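Local coordinates for beta-glucuronidase (uncultured Clostridium sp., PDB 6U7J), which probably hydrolyses beta-glucuronides, including estrogen conjugates in the gut, as a family 2 glycoside hydrolase, at residues Ile360-Ala365 with Met411-Asn416. Numbering follows the deposited sequence.
Sequences IDEVPA and MWSITN
Glu362 runs alongside Ser413, its parallel-strand neighbour, with CG and OE1 against the serine CB and OG, and takes a hydrogen bond from Ser413 OG to Glu362 OE1 at 2.7 Å. The hydroxyl meets the anti side of the carboxylate, 20° out of its plane, while Arg338 forms a salt bridge to OE1 and His341 bonds OE2, so both buried oxygens are engaged. With CG anti to the backbone N (chi1 -169°), the extended chain of Glu362 brings its OE2 within 3.7 Å of Asn416 CB; Asn416 OD1 takes hydrogen bonds from Thr448 and Arg338. On the same face, Ile360 CD1 packs alongside Met411 CE at 3.7 Å. On the opposite face Asp361 runs beside Trp412, carboxylate and indole planes 23° apart. Asp361 N bonds Met411 O, Ser413 N bonds Asp361 O and Val363 N bonds Ser413 O; beyond the strand, Ala365 O accepts from Thr415 OG1 (2.9 Å), in the carbonyl plane, and from the backbone N of Asn416 (3.2 Å), above it. These adjacent TIM-barrel staves face inward with Glu362, Ser413 and Asn416, the last probably at the active-site end, as in family 2 relatives; outward, Val363 and Trp412 pack on helix 386-403, and Trp412, Ile414 and Thr415 on helix 424-439.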
loop_
_atom_site.group_PDB
_atom_site.type_symbol
_atom_site.label_atom_id
_atom_site.label_comp_id
_atom_site.label_asym_id
_atom_site.label_seq_id
_atom_site.Cartn_x
_atom_site.Cartn_y
_atom_site.Cartn_z
ATOM N N ILE B 360 -5.776 -19.522 27.723
ATOM C CA ILE B 360 -4.691 -20.463 27.961
ATOM C C ILE B 360 -3.482 -19.624 28.356
ATOM O O ILE B 360 -2.999 -18.811 27.562
ATOM C CB ILE B 360 -4.397 -21.329 26.722
ATOM C CG1 ILE B 360 -5.614 -22.151 26.305
ATOM C CG2 ILE B 360 -3.225 -22.278 26.982
ATOM C CD1 ILE B 360 -5.422 -22.843 24.945
ATOM N N ASP B 361 -3.008 -19.808 29.584
ATOM C CA ASP B 361 -1.932 -19.017 30.182
ATOM C C ASP B 361 -0.588 -19.728 30.016
ATOM O O ASP B 361 -0.433 -20.880 30.446
ATOM C CB ASP B 361 -2.244 -18.809 31.663
ATOM C CG ASP B 361 -1.765 -17.480 32.205
ATOM O OD1 ASP B 361 -0.941 -16.780 31.562
ATOM O OD2 ASP B 361 -2.205 -17.156 33.322
ATOM N N GLU B 362 0.398 -19.033 29.431
ATOM C CA GLU B 362 1.619 -19.677 28.952
ATOM C C GLU B 362 2.878 -19.018 29.518
ATOM O O GLU B 362 2.955 -17.788 29.600
ATOM C CB GLU B 362 1.669 -19.654 27.416
ATOM C CG GLU B 362 2.767 -20.521 26.797
ATOM C CD GLU B 362 2.659 -20.613 25.271
ATOM O OE1 GLU B 362 1.963 -21.538 24.776
ATOM O OE2 GLU B 362 3.257 -19.749 24.571
ATOM N N VAL B 363 3.871 -19.837 29.885
ATOM C CA VAL B 363 5.163 -19.331 30.371
ATOM C C VAL B 363 6.131 -19.153 29.202
ATOM O O VAL B 363 5.967 -19.797 28.159
ATOM C CB VAL B 363 5.771 -20.255 31.447
ATOM C CG1 VAL B 363 4.936 -20.206 32.731
ATOM C CG2 VAL B 363 5.951 -21.681 30.932
ATOM N N PRO B 364 7.169 -18.318 29.326
ATOM C CA PRO B 364 8.021 -18.044 28.159
ATOM C C PRO B 364 9.063 -19.119 27.880
ATOM O O PRO B 364 10.210 -18.805 27.547
ATOM C CB PRO B 364 8.688 -16.706 28.508
ATOM C CG PRO B 364 8.188 -16.329 29.915
ATOM C CD PRO B 364 7.616 -17.574 30.514
ATOM N N ALA B 365 8.671 -20.384 27.993
ATOM C CA ALA B 365 9.527 -21.508 27.611
ATOM C C ALA B 365 9.450 -21.737 26.097
ATOM O O ALA B 365 8.968 -22.755 25.595
ATOM C CB ALA B 365 9.123 -22.751 28.391
ATOM N N MET B 411 -6.352 -23.296 31.576
ATOM C CA MET B 411 -5.325 -24.261 31.223
ATOM C C MET B 411 -3.967 -23.571 31.250
ATOM O O MET B 411 -3.869 -22.378 30.958
ATOM C CB MET B 411 -5.609 -24.873 29.838
ATOM C CG MET B 411 -4.643 -25.985 29.421
ATOM S SD MET B 411 -5.322 -27.119 28.172
ATOM C CE MET B 411 -5.714 -25.979 26.849
ATOM N N TRP B 412 -2.930 -24.327 31.633
ATOM C CA TRP B 412 -1.555 -23.841 31.621
ATOM C C TRP B 412 -0.847 -24.446 30.424
ATOM O O TRP B 412 -0.891 -25.663 30.232
ATOM C CB TRP B 412 -0.773 -24.219 32.889
ATOM C CG TRP B 412 -1.408 -23.838 34.199
ATOM C CD1 TRP B 412 -1.933 -24.685 35.112
ATOM C CD2 TRP B 412 -1.550 -22.518 34.747
ATOM N NE1 TRP B 412 -2.426 -23.985 36.184
ATOM C CE2 TRP B 412 -2.205 -22.652 35.989
ATOM C CE3 TRP B 412 -1.207 -21.235 34.300
ATOM C CZ2 TRP B 412 -2.525 -21.558 36.795
ATOM C CZ3 TRP B 412 -1.526 -20.146 35.096
ATOM C CH2 TRP B 412 -2.175 -20.315 36.333
ATOM N N SER B 413 -0.181 -23.610 29.635
ATOM C CA SER B 413 0.732 -24.100 28.620
ATOM C C SER B 413 2.146 -23.872 29.122
ATOM O O SER B 413 2.501 -22.746 29.477
ATOM C CB SER B 413 0.523 -23.407 27.272
ATOM O OG SER B 413 1.622 -23.673 26.428
ATOM N N ILE B 414 2.950 -24.935 29.147
ATOM C CA ILE B 414 4.243 -24.891 29.817
ATOM C C ILE B 414 5.392 -24.665 28.858
ATOM O O ILE B 414 6.535 -24.487 29.319
ATOM C CB ILE B 414 4.496 -26.184 30.619
ATOM C CG1 ILE B 414 4.538 -27.374 29.670
ATOM C CG2 ILE B 414 3.415 -26.358 31.687
ATOM C CD1 ILE B 414 5.179 -28.605 30.269
ATOM N N THR B 415 5.135 -24.679 27.547
ATOM C CA THR B 415 6.170 -24.542 26.538
ATOM C C THR B 415 5.518 -24.347 25.174
ATOM O O THR B 415 4.406 -24.827 24.915
ATOM C CB THR B 415 7.104 -25.764 26.518
ATOM O OG1 THR B 415 8.208 -25.520 25.649
ATOM C CG2 THR B 415 6.373 -27.013 26.050
ATOM N N ASN B 416 6.215 -23.627 24.308
ATOM C CA ASN B 416 5.788 -23.456 22.929
ATOM C C ASN B 416 6.876 -23.999 22.019
ATOM O O ASN B 416 8.004 -23.490 22.025
ATOM C CB ASN B 416 5.479 -21.989 22.611
ATOM C CG ASN B 416 5.072 -21.789 21.169
ATOM O OD1 ASN B 416 3.912 -21.990 20.801
ATOM N ND2 ASN B 416 6.028 -21.398 20.342
HETATM O O HOH W 1 10.589 -24.120 23.149
#